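Local structure of molybdopterin biosynthesis enzyme, MoaB (Thermus thermophilus, 2IS8) at residues B[4-9]-B[35-40]. The protein probably binds molybdopterin or a precursor of it and takes part in the biosynthesis of the molybdenum cofactor. Residues are numbered along the deposited sequence; the frame is centred on the assembly and turned at random.
Sequences VGILTV and FEVAAY. With FMT (formic acid), chain E.
Ile6 reaches with its CD1 into the fork of Val37, 4.0 Å from CG1 and 4.1 Å from CG2, two branched side chains crossing aslant on one face of the sheet. It gets there because CG1 of Ile6 lies anti to the carbonyl carbon (chi1 -62°) and the extended chain then carries CD1 back along the strand. On the same face Val4 lays CG2 obliquely against Phe35, 3.9 Å from CD1. Helix 21-30 packs over this apolar row through Ile26, Arg27 and Leu30, so the contact joins the two parallel strands of a right-handed beta-alpha-beta crossover, with 35-40 on the outermost strand of the chain's sheet.

The backbone illustrates how a parallel ladder absorbs an extra residue. Val4 N bonds Glu36 O nearly straight (169° at the hydrogen), and Val4 O then takes Ala38 N at 2.8 Å and, weakly, Ala39 N. Two successive amides thus share one carbonyl at a beta bulge, where Ala38 adopts a helix-like backbone. Regular pairing resumes as Ile6 N meets Ala39 O at 2.9 Å.

Toward Thr8 and Tyr40 polar groups join the face. With CG of Tyr40 swung anti to the backbone N (chi1 163°), the ring runs toward Thr8 and turns its edge to OG1, which lies 3.7 Å from CE1, in the plane of the ring. Both hydroxyls hydrogen-bond Asp20 OD2, and Thr8 OG1 also reaches Asn69 OD1; His23 stacks on the tyrosine ring. A formic acid molecule, probably from the crystallisation liquor, places O1 2.7 Å from Tyr40 OH, and Asp20 N hydrogen-bonds the ligand. This grouping of hydroxyls, carboxylate and bound formic acid suggests that this end of an otherwise apolar strand pair could hold a small acidic group.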
ATOM      1  N   VAL B   4      21.149  -6.592 -14.028  1.00 11.00           N
ATOM      2  CA  VAL B   4      19.715  -6.472 -14.243  1.00 10.90           C
ATOM      3  C   VAL B   4      19.175  -7.388 -15.326  1.00 12.86           C
ATOM      4  O   VAL B   4      19.828  -7.619 -16.340  1.00 12.30           O
ATOM      5  CB  VAL B   4      19.356  -5.025 -14.640  1.00 10.92           C
ATOM      6  CG1 VAL B   4      17.841  -4.852 -14.756  1.00 12.93           C
ATOM      7  CG2 VAL B   4      19.924  -4.061 -13.623  1.00 11.05           C
ATOM      8  N   GLY B   5      17.964  -7.886 -15.103  1.00 10.87           N
ATOM      9  CA  GLY B   5      17.294  -8.723 -16.079  1.00 11.49           C
ATOM     10  C   GLY B   5      15.990  -8.033 -16.447  1.00 13.03           C
ATOM     11  O   GLY B   5      15.275  -7.553 -15.563  1.00 13.42           O
ATOM     12  N   ILE B   6      15.687  -7.960 -17.740  1.00 11.82           N
ATOM     13  CA  ILE B   6      14.458  -7.325 -18.210  1.00 12.47           C
ATOM     14  C   ILE B   6      13.560  -8.407 -18.803  1.00 15.22           C
ATOM     15  O   ILE B   6      13.913  -9.047 -19.790  1.00 15.63           O
ATOM     16  CB  ILE B   6      14.761  -6.243 -19.282  1.00 14.08           C
ATOM     17  CG1 ILE B   6      15.633  -5.143 -18.665  1.00 13.90           C
ATOM     18  CG2 ILE B   6      13.459  -5.646 -19.820  1.00 13.67           C
ATOM     19  CD1 ILE B   6      16.149  -4.131 -19.664  1.00 14.83           C
ATOM     20  N   LEU B   7      12.402  -8.613 -18.182  1.00 13.87           N
ATOM     21  CA  LEU B   7      11.461  -9.628 -18.635  1.00 15.31           C
ATOM     22  C   LEU B   7      10.190  -9.004 -19.198  1.00 15.14           C
ATOM     23  O   LEU B   7       9.400  -8.420 -18.457  1.00 15.46           O
ATOM     24  CB  LEU B   7      11.092 -10.552 -17.473  1.00 17.03           C
ATOM     25  CG  LEU B   7      10.144 -11.710 -17.799  1.00 20.11           C
ATOM     26  CD1 LEU B   7      10.796 -12.628 -18.819  1.00 20.83           C
ATOM     27  CD2 LEU B   7       9.809 -12.471 -16.530  1.00 20.03           C
ATOM     28  N   THR B   8       9.989  -9.132 -20.508  1.00 14.71           N
ATOM     29  CA  THR B   8       8.797  -8.580 -21.148  1.00 18.51           C
ATOM     30  C   THR B   8       7.689  -9.629 -21.191  1.00 18.36           C
ATOM     31  O   THR B   8       7.779 -10.623 -21.916  1.00 18.48           O
ATOM     32  CB  THR B   8       9.108  -8.085 -22.571  1.00 19.46           C
ATOM     33  OG1 THR B   8      10.040  -7.001 -22.491  1.00 17.63           O
ATOM     34  CG2 THR B   8       7.836  -7.600 -23.263  1.00 20.32           C
ATOM     35  N   VAL B   9       6.640  -9.401 -20.407  1.00 17.95           N
ATOM     36  CA  VAL B   9       5.556 -10.367 -20.278  1.00 19.97           C
ATOM     37  C   VAL B   9       4.425 -10.063 -21.253  1.00 23.07           C
ATOM     38  O   VAL B   9       3.872  -8.964 -21.254  1.00 22.15           O
ATOM     39  CB  VAL B   9       4.991 -10.393 -18.845  1.00 20.26           C
ATOM     40  CG1 VAL B   9       3.938 -11.480 -18.706  1.00 21.66           C
ATOM     41  CG2 VAL B   9       6.111 -10.594 -17.835  1.00 19.91           C
ATOM     42  N   PHE B  35      24.176   0.117 -13.330  1.00 16.07           N
ATOM     43  CA  PHE B  35      23.407  -1.000 -13.851  1.00 14.58           C
ATOM     44  C   PHE B  35      23.997  -1.590 -15.119  1.00 16.57           C
ATOM     45  O   PHE B  35      24.505  -0.868 -15.976  1.00 17.50           O
ATOM     46  CB  PHE B  35      21.982  -0.543 -14.173  1.00 13.39           C
ATOM     47  CG  PHE B  35      21.283   0.117 -13.026  1.00 11.19           C
ATOM     48  CD1 PHE B  35      20.839  -0.630 -11.940  1.00 14.04           C
ATOM     49  CD2 PHE B  35      21.087   1.498 -13.016  1.00 15.17           C
ATOM     50  CE1 PHE B  35      20.213  -0.021 -10.860  1.00 17.43           C
ATOM     51  CE2 PHE B  35      20.461   2.119 -11.937  1.00 14.17           C
ATOM     52  CZ  PHE B  35      20.023   1.361 -10.857  1.00 16.90           C
ATOM     53  N   GLU B  36      23.924  -2.911 -15.225  1.00 16.15           N
ATOM     54  CA  GLU B  36      24.370  -3.606 -16.422  1.00 17.62           C
ATOM     55  C   GLU B  36      23.313  -4.663 -16.714  1.00 14.58           C
ATOM     56  O   GLU B  36      23.025  -5.527 -15.879  1.00 15.37           O
ATOM     57  CB  GLU B  36      25.763  -4.229 -16.233  1.00 18.42           C
ATOM     58  CG  GLU B  36      25.940  -5.124 -15.024  1.00 19.58           C
ATOM     59  CD  GLU B  36      27.396  -5.525 -14.809  1.00 21.60           C
ATOM     60  OE1 GLU B  36      28.278  -5.024 -15.546  1.00 21.94           O
ATOM     61  OE2 GLU B  36      27.660  -6.338 -13.898  1.00 22.73           O
ATOM     62  N   VAL B  37      22.703  -4.553 -17.887  1.00 13.23           N
ATOM     63  CA  VAL B  37      21.661  -5.482 -18.299  1.00 11.97           C
ATOM     64  C   VAL B  37      22.315  -6.783 -18.730  1.00 14.29           C
ATOM     65  O   VAL B  37      22.954  -6.861 -19.786  1.00 14.93           O
ATOM     66  CB  VAL B  37      20.817  -4.891 -19.445  1.00 15.22           C
ATOM     67  CG1 VAL B  37      19.716  -5.869 -19.853  1.00 15.76           C
ATOM     68  CG2 VAL B  37      20.195  -3.579 -18.989  1.00 16.69           C
ATOM     69  N   ALA B  38      22.151  -7.799 -17.892  1.00 14.42           N
ATOM     70  CA  ALA B  38      22.752  -9.102 -18.115  1.00 13.59           C
ATOM     71  C   ALA B  38      21.791 -10.132 -18.695  1.00 13.01           C
ATOM     72  O   ALA B  38      22.188 -11.247 -19.012  1.00 15.37           O
ATOM     73  CB  ALA B  38      23.336  -9.617 -16.806  1.00 14.85           C
ATOM     74  N   ALA B  39      20.525  -9.764 -18.827  1.00 12.66           N
ATOM     75  CA  ALA B  39      19.546 -10.689 -19.376  1.00 13.06           C
ATOM     76  C   ALA B  39      18.313  -9.986 -19.891  1.00 13.70           C
ATOM     77  O   ALA B  39      17.908  -8.954 -19.367  1.00 12.74           O
ATOM     78  CB  ALA B  39      19.145 -11.716 -18.319  1.00 14.59           C
ATOM     79  N   TYR B  40      17.730 -10.561 -20.938  1.00 13.96           N
ATOM     80  CA  TYR B  40      16.510 -10.046 -21.538  1.00 16.16           C
ATOM     81  C   TYR B  40      15.761 -11.218 -22.160  1.00 16.94           C
ATOM     82  O   TYR B  40      16.323 -11.968 -22.959  1.00 18.94           O
ATOM     83  CB  TYR B  40      16.820  -9.002 -22.620  1.00 16.88           C
ATOM     84  CG  TYR B  40      15.646  -8.753 -23.548  1.00 20.37           C
ATOM     85  CD1 TYR B  40      14.425  -8.293 -23.052  1.00 15.58           C
ATOM     86  CD2 TYR B  40      15.734  -9.041 -24.912  1.00 21.07           C
ATOM     87  CE1 TYR B  40      13.317  -8.136 -23.887  1.00 18.84           C
ATOM     88  CE2 TYR B  40      14.633  -8.886 -25.754  1.00 20.99           C
ATOM     89  CZ  TYR B  40      13.428  -8.435 -25.235  1.00 21.05           C
ATOM     90  OH  TYR B  40      12.325  -8.309 -26.053  1.00 23.83           O
TER
HETATM   91  C   FMT E1001      13.041  -8.030 -29.181  1.00 36.36           C
HETATM   92  O1  FMT E1001      12.246  -8.844 -28.732  1.00 27.69           O
HETATM   93  O2  FMT E1001      12.764  -6.872 -29.459  1.00 35.00           O